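Local coordinates for DUF1987 domain-containing protein (Pseudomonas aeruginosa, PDB 6K4F) that acts in the SiaABC threonine phosphorylation pathway, which controls biofilm formation in response to carbon availability, at residues A[15-20]-A[24-29]; A[35-40]-A[67-72]; A[78-83]-A[119-124]. One frame throughout, in Å; residues are numbered along the deposited sequence.

Contact 1. Residues A[15-20]-A[24-29]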
loop_
_atom_site.group_PDB
_atom_site.type_symbol
_atom_site.label_atom_id
_atom_site.label_comp_id
_atom_site.label_asym_id
_atom_site.label_seq_id
_atom_site.Cartn_x
_atom_site.Cartn_y
_atom_site.Cartn_z
ATOM N N PRO A 15 -9.926 -2.929 4.947
ATOM C CA PRO A 15 -10.002 -2.486 3.551
ATOM C C PRO A 15 -10.052 -3.644 2.575
ATOM O O PRO A 15 -9.540 -4.739 2.825
ATOM C CB PRO A 15 -8.704 -1.692 3.366
ATOM C CG PRO A 15 -7.764 -2.327 4.302
ATOM C CD PRO A 15 -8.582 -2.718 5.512
ATOM N N ALA A 16 -10.674 -3.374 1.432
ATOM C CA ALA A 16 -10.546 -4.273 0.301
ATOM C C ALA A 16 -9.156 -4.097 -0.306
ATOM O O ALA A 16 -8.702 -2.967 -0.521
ATOM C CB ALA A 16 -11.643 -3.980 -0.731
ATOM N N ILE A 17 -8.459 -5.209 -0.538
ATOM C CA ILE A 17 -7.092 -5.198 -1.056
ATOM C C ILE A 17 -7.021 -6.117 -2.266
ATOM O O ILE A 17 -7.468 -7.270 -2.204
ATOM C CB ILE A 17 -6.067 -5.641 0.007
ATOM C CG1 ILE A 17 -6.156 -4.750 1.241
ATOM C CG2 ILE A 17 -4.661 -5.674 -0.585
ATOM C CD1 ILE A 17 -5.329 -5.272 2.439
ATOM N N GLN A 18 -6.460 -5.611 -3.364
ATOM C CA GLN A 18 -6.259 -6.398 -4.577
ATOM C C GLN A 18 -4.807 -6.281 -4.998
ATOM O O GLN A 18 -4.322 -5.175 -5.291
ATOM C CB GLN A 18 -7.175 -5.935 -5.718
ATOM C CG GLN A 18 -8.632 -5.861 -5.333
ATOM C CD GLN A 18 -9.036 -4.490 -4.823
ATOM O OE1 GLN A 18 -8.600 -3.464 -5.351
ATOM N NE2 GLN A 18 -9.869 -4.465 -3.784
ATOM N N GLY A 19 -4.111 -7.409 -5.001
ATOM C CA GLY A 19 -2.786 -7.491 -5.577
ATOM C C GLY A 19 -2.852 -8.115 -6.954
ATOM O O GLY A 19 -3.084 -9.321 -7.070
ATOM N N ASP A 20 -2.662 -7.322 -8.010
ATOM C CA ASP A 20 -2.713 -7.821 -9.384
ATOM C C ASP A 20 -1.293 -8.173 -9.812
ATOM O O ASP A 20 -0.505 -7.283 -10.155
ATOM C CB ASP A 20 -3.335 -6.776 -10.311
ATOM C CG ASP A 20 -3.694 -7.343 -11.690
ATOM O OD1 ASP A 20 -2.946 -8.193 -12.223
ATOM O OD2 ASP A 20 -4.740 -6.939 -12.241
ATOM N N GLY A 24 1.215 -5.871 -11.905
ATOM C CA GLY A 24 2.097 -5.254 -10.940
ATOM C C GLY A 24 1.429 -4.072 -10.267
ATOM O O GLY A 24 1.957 -2.954 -10.275
ATOM N N ARG A 25 0.246 -4.307 -9.709
ATOM C CA ARG A 25 -0.552 -3.271 -9.074
ATOM C C ARG A 25 -1.041 -3.780 -7.735
ATOM O O ARG A 25 -1.612 -4.871 -7.655
ATOM C CB ARG A 25 -1.756 -2.873 -9.930
ATOM C CG ARG A 25 -1.451 -1.789 -10.915
ATOM C CD ARG A 25 -2.709 -1.255 -11.593
ATOM N NE ARG A 25 -2.534 0.070 -12.201
ATOM C CZ ARG A 25 -1.529 0.442 -12.998
ATOM N NH1 ARG A 25 -0.566 -0.400 -13.355
ATOM N NH2 ARG A 25 -1.497 1.681 -13.468
ATOM N N LEU A 26 -0.840 -2.986 -6.692
ATOM C CA LEU A 26 -1.439 -3.267 -5.393
ATOM C C LEU A 26 -2.393 -2.126 -5.069
ATOM O O LEU A 26 -1.976 -0.957 -4.999
ATOM C CB LEU A 26 -0.362 -3.432 -4.320
ATOM C CG LEU A 26 -0.890 -3.673 -2.912
ATOM C CD1 LEU A 26 -1.684 -4.990 -2.894
ATOM C CD2 LEU A 26 0.268 -3.731 -1.938
ATOM N N SER A 27 -3.665 -2.460 -4.883
ATOM C CA SER A 27 -4.733 -1.492 -4.659
ATOM C C SER A 27 -5.398 -1.757 -3.317
ATOM O O SER A 27 -5.572 -2.916 -2.926
ATOM C CB SER A 27 -5.795 -1.577 -5.773
ATOM O OG SER A 27 -5.203 -1.347 -7.051
ATOM N N MET A 28 -5.782 -0.681 -2.616
ATOM C CA MET A 28 -6.540 -0.789 -1.370
ATOM C C MET A 28 -7.603 0.293 -1.275
ATOM O O MET A 28 -7.336 1.456 -1.581
ATOM C CB MET A 28 -5.643 -0.662 -0.143
ATOM C CG MET A 28 -4.416 -1.476 -0.202
ATOM S SD MET A 28 -3.531 -1.332 1.358
ATOM C CE MET A 28 -1.950 -1.978 0.855
ATOM N N GLN A 29 -8.782 -0.076 -0.772
ATOM C CA GLN A 29 -9.889 0.859 -0.628
ATOM C C GLN A 29 -10.578 0.630 0.703
ATOM O O GLN A 29 -10.876 -0.516 1.050
ATOM C CB GLN A 29 -10.913 0.698 -1.760
ATOM C CG GLN A 29 -10.318 0.657 -3.151
ATOM C CD GLN A 29 -9.955 -0.749 -3.607
ATOM O OE1 GLN A 29 -10.629 -1.725 -3.270
ATOM N NE2 GLN A 29 -8.905 -0.851 -4.407
HETATM O O HOH W 1 -4.559 -3.963 -8.014
#
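Gln18 and Gln29 join their side-chain amides across one face of the hairpin in a closed pair of hydrogen bonds. Gln29 NE2 donates to Gln18 OE1 at 2.8 Å, and Gln18 NE2 returns a bond to Gln29 OE1 at 2.9 Å. The two amide planes lie only 16° apart, and each donor meets a lone pair of the other carbonyl, so the pair fixes the rotation of both groups. Both chains turn sharply at CG (chi2 92° in Gln18, 90° in Gln29), which brings the amides together over the strands. Alongside, a water hydrogen-bonds with Ser27 OG at 2.9 Å and donates to Gln18 O. On the other face, Ile17 CG2 rests 3.8 Å from Leu26 CD1, while Ile17 CG1 runs alongside Met28 CG, 4.0 Å away. Val44 and Val48 of helix 37-53 and Met76 and Ile79 of helix 70-88 cover this apolar face. Between the two faces, paired backbone hydrogen bonds at Ala16/Gln29, Gln18/Ser27 and Asp20/Arg25 set the register. At the turn, Asp20 OD1 accepts from Ala23 N, and Asp20 stands opposite two residues of the other segment, Gly24 and Arg25. The arrangement is an antiparallel beta hairpin closed by a G1 beta bulge.

Contact 2. Residues A[35-40]-A[67-72]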
loop_
_atom_site.group_PDB
_atom_site.type_symbol
_atom_site.label_atom_id
_atom_site.label_comp_id
_atom_site.label_asym_id
_atom_site.label_seq_id
_atom_site.Cartn_x
_atom_site.Cartn_y
_atom_site.Cartn_z
ATOM N N GLU A 35 -8.839 -5.221 14.691
ATOM C CA GLU A 35 -8.272 -5.536 15.997
ATOM C C GLU A 35 -6.852 -6.066 15.861
ATOM O O GLU A 35 -5.973 -5.722 16.656
ATOM C CB GLU A 35 -9.156 -6.549 16.722
ATOM C CG GLU A 35 -9.494 -7.778 15.888
ATOM C CD GLU A 35 -10.893 -8.296 16.151
ATOM O OE1 GLU A 35 -11.502 -8.867 15.222
ATOM O OE2 GLU A 35 -11.386 -8.130 17.289
ATOM N N ASN A 36 -6.602 -6.878 14.843
ATOM C CA ASN A 36 -5.295 -7.485 14.614
ATOM C C ASN A 36 -4.831 -7.070 13.221
ATOM O O ASN A 36 -5.209 -7.694 12.224
ATOM C CB ASN A 36 -5.382 -9.005 14.762
ATOM C CG ASN A 36 -4.025 -9.664 14.850
ATOM O OD1 ASN A 36 -3.055 -9.211 14.239
ATOM N ND2 ASN A 36 -3.946 -10.748 15.617
ATOM N N SER A 37 -4.010 -6.020 13.144
ATOM C CA SER A 37 -3.600 -5.532 11.832
ATOM C C SER A 37 -2.542 -6.414 11.186
ATOM O O SER A 37 -2.512 -6.527 9.956
ATOM C CB SER A 37 -3.089 -4.091 11.917
ATOM O OG SER A 37 -4.159 -3.187 12.138
ATOM N N TYR A 38 -1.676 -7.060 11.964
ATOM C CA TYR A 38 -0.712 -7.930 11.309
ATOM C C TYR A 38 -1.373 -9.201 10.778
ATOM O O TYR A 38 -0.879 -9.789 9.813
ATOM C CB TYR A 38 0.450 -8.258 12.237
ATOM C CG TYR A 38 1.788 -8.150 11.528
ATOM C CD1 TYR A 38 2.548 -9.286 11.254
ATOM C CD2 TYR A 38 2.275 -6.913 11.102
ATOM C CE1 TYR A 38 3.763 -9.193 10.595
ATOM C CE2 TYR A 38 3.488 -6.813 10.442
ATOM C CZ TYR A 38 4.227 -7.956 10.193
ATOM O OH TYR A 38 5.434 -7.865 9.538
ATOM N N GLU A 39 -2.491 -9.630 11.371
ATOM C CA GLU A 39 -3.238 -10.738 10.775
ATOM C C GLU A 39 -3.738 -10.361 9.388
ATOM O O GLU A 39 -3.731 -11.189 8.465
ATOM C CB GLU A 39 -4.414 -11.143 11.665
ATOM C CG GLU A 39 -4.159 -12.347 12.566
ATOM C CD GLU A 39 -3.485 -13.505 11.841
ATOM O OE1 GLU A 39 -2.258 -13.686 12.015
ATOM O OE2 GLU A 39 -4.181 -14.239 11.103
ATOM N N LEU A 40 -4.154 -9.105 9.215
ATOM C CA LEU A 40 -4.669 -8.656 7.926
ATOM C C LEU A 40 -3.545 -8.304 6.951
ATOM O O LEU A 40 -3.592 -8.699 5.783
ATOM C CB LEU A 40 -5.598 -7.463 8.137
ATOM C CG LEU A 40 -6.206 -6.897 6.856
ATOM C CD1 LEU A 40 -7.351 -7.793 6.418
ATOM C CD2 LEU A 40 -6.668 -5.460 7.078
ATOM N N TYR A 67 -10.015 6.058 7.009
ATOM C CA TYR A 67 -9.458 6.001 8.354
ATOM C C TYR A 67 -8.457 4.851 8.481
ATOM O O TYR A 67 -8.685 3.749 7.976
ATOM C CB TYR A 67 -10.574 5.836 9.384
ATOM C CG TYR A 67 -10.074 5.858 10.803
ATOM C CD1 TYR A 67 -9.602 7.033 11.368
ATOM C CD2 TYR A 67 -10.062 4.707 11.574
ATOM C CE1 TYR A 67 -9.135 7.063 12.669
ATOM C CE2 TYR A 67 -9.598 4.725 12.879
ATOM C CZ TYR A 67 -9.136 5.902 13.420
ATOM O OH TYR A 67 -8.671 5.922 14.718
ATOM N N LEU A 68 -7.332 5.116 9.147
ATOM C CA LEU A 68 -6.371 4.074 9.495
ATOM C C LEU A 68 -6.098 4.155 10.987
ATOM O O LEU A 68 -5.733 5.224 11.493
ATOM C CB LEU A 68 -5.057 4.225 8.727
ATOM C CG LEU A 68 -4.940 4.063 7.211
ATOM C CD1 LEU A 68 -3.472 3.956 6.824
ATOM C CD2 LEU A 68 -5.700 2.828 6.745
ATOM N N ASN A 69 -6.261 3.037 11.696
ATOM C CA ASN A 69 -5.913 3.076 13.108
ATOM C C ASN A 69 -4.397 2.960 13.264
ATOM O O ASN A 69 -3.649 2.841 12.292
ATOM C CB ASN A 69 -6.675 2.003 13.895
ATOM C CG ASN A 69 -6.246 0.587 13.559
ATOM O OD1 ASN A 69 -5.468 0.355 12.637
ATOM N ND2 ASN A 69 -6.789 -0.388 14.304
ATOM N N THR A 70 -3.936 3.024 14.513
ATOM C CA THR A 70 -2.503 3.058 14.787
ATOM C C THR A 70 -1.782 1.858 14.183
ATOM O O THR A 70 -0.750 2.011 13.519
ATOM C CB THR A 70 -2.290 3.132 16.302
ATOM O OG1 THR A 70 -2.670 4.439 16.754
ATOM C CG2 THR A 70 -0.820 2.856 16.682
ATOM N N SER A 71 -2.316 0.651 14.387
ATOM C CA SER A 71 -1.590 -0.523 13.915
ATOM C C SER A 71 -1.596 -0.593 12.388
ATOM O O SER A 71 -0.631 -1.090 11.792
ATOM C CB SER A 71 -2.165 -1.797 14.551
ATOM O OG SER A 71 -3.512 -2.006 14.166
ATOM N N SER A 72 -2.628 -0.027 11.745
ATOM C CA SER A 72 -2.679 0.004 10.284
ATOM C C SER A 72 -1.665 0.994 9.722
ATOM O O SER A 72 -1.046 0.743 8.685
ATOM C CB SER A 72 -4.087 0.372 9.808
ATOM O OG SER A 72 -4.985 -0.690 10.054
#
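Ser37 and Ser71 point their hydroxymethyl groups at each other from the first turns of two helices, 37-53 and 70-88. Their OG atoms meet tip to tip at a modelled 2.4 Å, a hydrogen bond in which either hydroxyl could be the donor; the separation is so short that its exact value is doubtful. Behind the oxygens, Ser37 CB and Ser71 CB are 3.6 Å apart. The torsions differ: Ser37 OG stands anti to its own carbonyl carbon (chi1 -72°), whereas Ser71 OG sits between backbone N and carbonyl carbon (chi1 63°), which turns it out across the gap to Ser37. Ser72 OG lies farther from Ser37 OG, at 3.4 Å, where any bond would be weak.

Asn69 caps the second helix. As its N-cap residue, it uses OD1 to accept from Ser72 N at 3.0 Å and from Ser72 OG at 2.8 Å, the two donors approaching from opposite faces of the carboxamide plane. Asn69 ND2 bonds to Pro34 O, and Ser72 OG also bonds to Ser32 OG, so strand 31-32 and the loop after it, leading into helix 37-53, are tied to the same cluster. That helix has a cap of its own: Asn36 OD1 takes the bond from Glu39 N at 3.0 Å, with the donor well above the carbonyl plane.

Chemically, the contact is a small polar network of hydroxyls and one carboxamide rather than an apolar seam. The buried Ser37 hydroxyl has Ser71 OG beside it, though the modelled separation is doubtful. The double grip of Ser72 on Asn69 OD1 fixes the group that caps the helix, so the two helix starts meet through hydroxyls while one carboxamide oxygen serves both as cap and as acceptor for a serine side chain.

Contact 3. Residues A[78-83]-A[119-124]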
loop_
_atom_site.group_PDB
_atom_site.type_symbol
_atom_site.label_atom_id
_atom_site.label_comp_id
_atom_site.label_asym_id
_atom_site.label_seq_id
_atom_site.Cartn_x
_atom_site.Cartn_y
_atom_site.Cartn_z
ATOM N N ASP A 78 5.451 -0.251 7.042
ATOM C CA ASP A 78 6.259 -1.427 6.738
ATOM C C ASP A 78 6.250 -1.725 5.246
ATOM O O ASP A 78 7.296 -2.020 4.657
ATOM C CB ASP A 78 5.750 -2.644 7.521
ATOM C CG ASP A 78 6.060 -2.568 9.029
ATOM O OD1 ASP A 78 6.906 -1.750 9.440
ATOM O OD2 ASP A 78 5.456 -3.352 9.795
ATOM N N ILE A 79 5.077 -1.650 4.618
ATOM C CA ILE A 79 4.989 -1.815 3.168
ATOM C C ILE A 79 5.797 -0.736 2.453
ATOM O O ILE A 79 6.592 -1.021 1.550
ATOM C CB ILE A 79 3.515 -1.803 2.730
ATOM C CG1 ILE A 79 2.796 -3.061 3.256
ATOM C CG2 ILE A 79 3.414 -1.695 1.214
ATOM C CD1 ILE A 79 1.277 -3.000 3.105
ATOM N N LEU A 80 5.603 0.519 2.843
ATOM C CA LEU A 80 6.341 1.610 2.207
ATOM C C LEU A 80 7.844 1.445 2.394
ATOM O O LEU A 80 8.626 1.731 1.480
ATOM C CB LEU A 80 5.872 2.951 2.770
ATOM C CG LEU A 80 4.415 3.308 2.448
ATOM C CD1 LEU A 80 4.037 4.685 2.997
ATOM C CD2 LEU A 80 4.161 3.230 0.949
ATOM N N ASP A 81 8.271 0.972 3.571
ATOM C CA ASP A 81 9.698 0.763 3.788
ATOM C C ASP A 81 10.237 -0.355 2.902
ATOM O O ASP A 81 11.377 -0.266 2.423
ATOM C CB ASP A 81 9.980 0.489 5.272
ATOM C CG ASP A 81 10.033 1.778 6.122
ATOM O OD1 ASP A 81 10.431 2.841 5.600
ATOM O OD2 ASP A 81 9.691 1.727 7.327
ATOM N N LEU A 82 9.432 -1.395 2.651
ATOM C CA LEU A 82 9.817 -2.415 1.675
ATOM C C LEU A 82 9.974 -1.809 0.283
ATOM O O LEU A 82 10.946 -2.092 -0.428
ATOM C CB LEU A 82 8.784 -3.544 1.652
ATOM C CG LEU A 82 9.135 -4.843 2.382
ATOM C CD1 LEU A 82 10.195 -5.605 1.606
ATOM C CD2 LEU A 82 9.605 -4.571 3.803
ATOM N N LEU A 83 9.009 -0.990 -0.134
ATOM C CA LEU A 83 9.097 -0.358 -1.443
ATOM C C LEU A 83 10.296 0.579 -1.525
ATOM O O LEU A 83 10.949 0.675 -2.572
ATOM C CB LEU A 83 7.809 0.400 -1.741
ATOM C CG LEU A 83 6.531 -0.450 -1.796
ATOM C CD1 LEU A 83 5.317 0.443 -1.969
ATOM C CD2 LEU A 83 6.631 -1.415 -2.940
ATOM N N PHE A 119 10.433 7.442 -4.007
ATOM C CA PHE A 119 9.831 7.127 -5.291
ATOM C C PHE A 119 8.651 8.050 -5.535
ATOM O O PHE A 119 8.155 8.696 -4.605
ATOM C CB PHE A 119 9.388 5.661 -5.310
ATOM C CG PHE A 119 8.625 5.238 -4.085
ATOM C CD1 PHE A 119 7.256 5.436 -4.000
ATOM C CD2 PHE A 119 9.273 4.623 -3.026
ATOM C CE1 PHE A 119 6.541 5.037 -2.881
ATOM C CE2 PHE A 119 8.569 4.217 -1.895
ATOM C CZ PHE A 119 7.202 4.427 -1.820
ATOM N N PRO A 120 8.196 8.166 -6.784
ATOM C CA PRO A 120 7.009 8.984 -7.069
ATOM C C PRO A 120 5.822 8.615 -6.190
ATOM O O PRO A 120 5.413 7.454 -6.117
ATOM C CB PRO A 120 6.720 8.675 -8.542
ATOM C CG PRO A 120 8.046 8.305 -9.105
ATOM C CD PRO A 120 8.777 7.593 -8.012
ATOM N N PHE A 121 5.229 9.630 -5.572
ATOM C CA PHE A 121 4.215 9.453 -4.530
ATOM C C PHE A 121 3.247 10.610 -4.740
ATOM O O PHE A 121 3.485 11.732 -4.279
ATOM C CB PHE A 121 4.864 9.468 -3.143
ATOM C CG PHE A 121 3.949 9.075 -1.989
ATOM C CD1 PHE A 121 2.719 9.694 -1.790
ATOM C CD2 PHE A 121 4.379 8.139 -1.054
ATOM C CE1 PHE A 121 1.922 9.364 -0.711
ATOM C CE2 PHE A 121 3.584 7.795 0.031
ATOM C CZ PHE A 121 2.358 8.402 0.211
ATOM N N ALA A 122 2.180 10.343 -5.465
ATOM C CA ALA A 122 1.224 11.364 -5.869
ATOM C C ALA A 122 0.061 11.377 -4.889
ATOM O O ALA A 122 -0.620 10.358 -4.715
ATOM C CB ALA A 122 0.726 11.072 -7.285
ATOM N N ILE A 123 -0.163 12.517 -4.249
ATOM C CA ILE A 123 -1.305 12.708 -3.364
ATOM C C ILE A 123 -2.325 13.509 -4.151
ATOM O O ILE A 123 -2.095 14.683 -4.475
ATOM C CB ILE A 123 -0.909 13.419 -2.066
ATOM C CG1 ILE A 123 0.196 12.634 -1.359
ATOM C CG2 ILE A 123 -2.126 13.587 -1.176
ATOM C CD1 ILE A 123 0.767 13.343 -0.125
ATOM N N GLN A 124 -3.457 12.886 -4.450
ATOM C CA GLN A 124 -4.347 13.373 -5.493
ATOM C C GLN A 124 -5.755 13.534 -4.951
ATOM O O GLN A 124 -6.400 12.546 -4.576
ATOM C CB GLN A 124 -4.325 12.415 -6.682
ATOM C CG GLN A 124 -2.915 12.145 -7.174
ATOM C CD GLN A 124 -2.831 12.036 -8.675
ATOM O OE1 GLN A 124 -3.396 11.120 -9.267
ATOM N NE2 GLN A 124 -2.120 12.971 -9.302
#
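Phe119 turns its ring into the inner side of helix 70-88, where Leu83 and Leu80 receive it. From CB the side chain leaves with a chi1 of 47°, a setting that folds the ring back beside its own backbone and directs it at the helix. On the branch nearer Leu83, CD2 passes 4.3 Å from Leu83 O. Next along, CE2 makes the closest approach, 3.9 Å from Leu83 CB, which comes at the ring obliquely. The same CE2 lies 4.2 Å from Leu80 O, a carbonyl oxygen at the ring edge, near its plane. Helix 70-88 is the connection of a beta-alpha-beta crossover between the parallel neighbours 59-68 and 93-99, and strand 121-125 continues the sheet beyond 93-99; Phe119 therefore links the approach to the sheet's last strand with a helix whose side chains pack on strands 59-68 and 93-99. At the tip of the ring, CZ lies 4.3 Å from Leu80 CD2. On the other branch, CE1 is turned to the Phe121 ring, 4.2 Å from Phe121 CD2. Phe121 in its turn reaches the helix through CE2, 4.3 Å from Leu80 CD1, with the leucine methyl at the ring edge. Phe113 of helix 108-115 packs on both Leu80 and Phe121, and Leu95 of strand 93-99 meets the same two side chains, while Leu83 extends to Val93 and to Leu59 and Leu61 of strand 59-68.

How the contacts relate
From the N terminus the three contacts follow in series, with none enclosing or crossing another. Contact 1 closes the shortest loop, a hairpin that supplies two neighbouring strands of the mixed sheet. Contact 2 then closes a longer loop, running through helix 37-53 and strand 59-68 to the start of helix 70-88. Contact 3 joins the middle of that helix to the last strand, beyond strand 93-99 and helix 108-115. Direct packing connects them: Pro15 meets Leu40 between contacts 1 and 2, Met28 meets Ile79 between 1 and 3, and Tyr38 meets Asp78 between 2 and 3. Helix 70-88, shared by contacts 2 and 3, thus relates the hairpin to the far sheet edge.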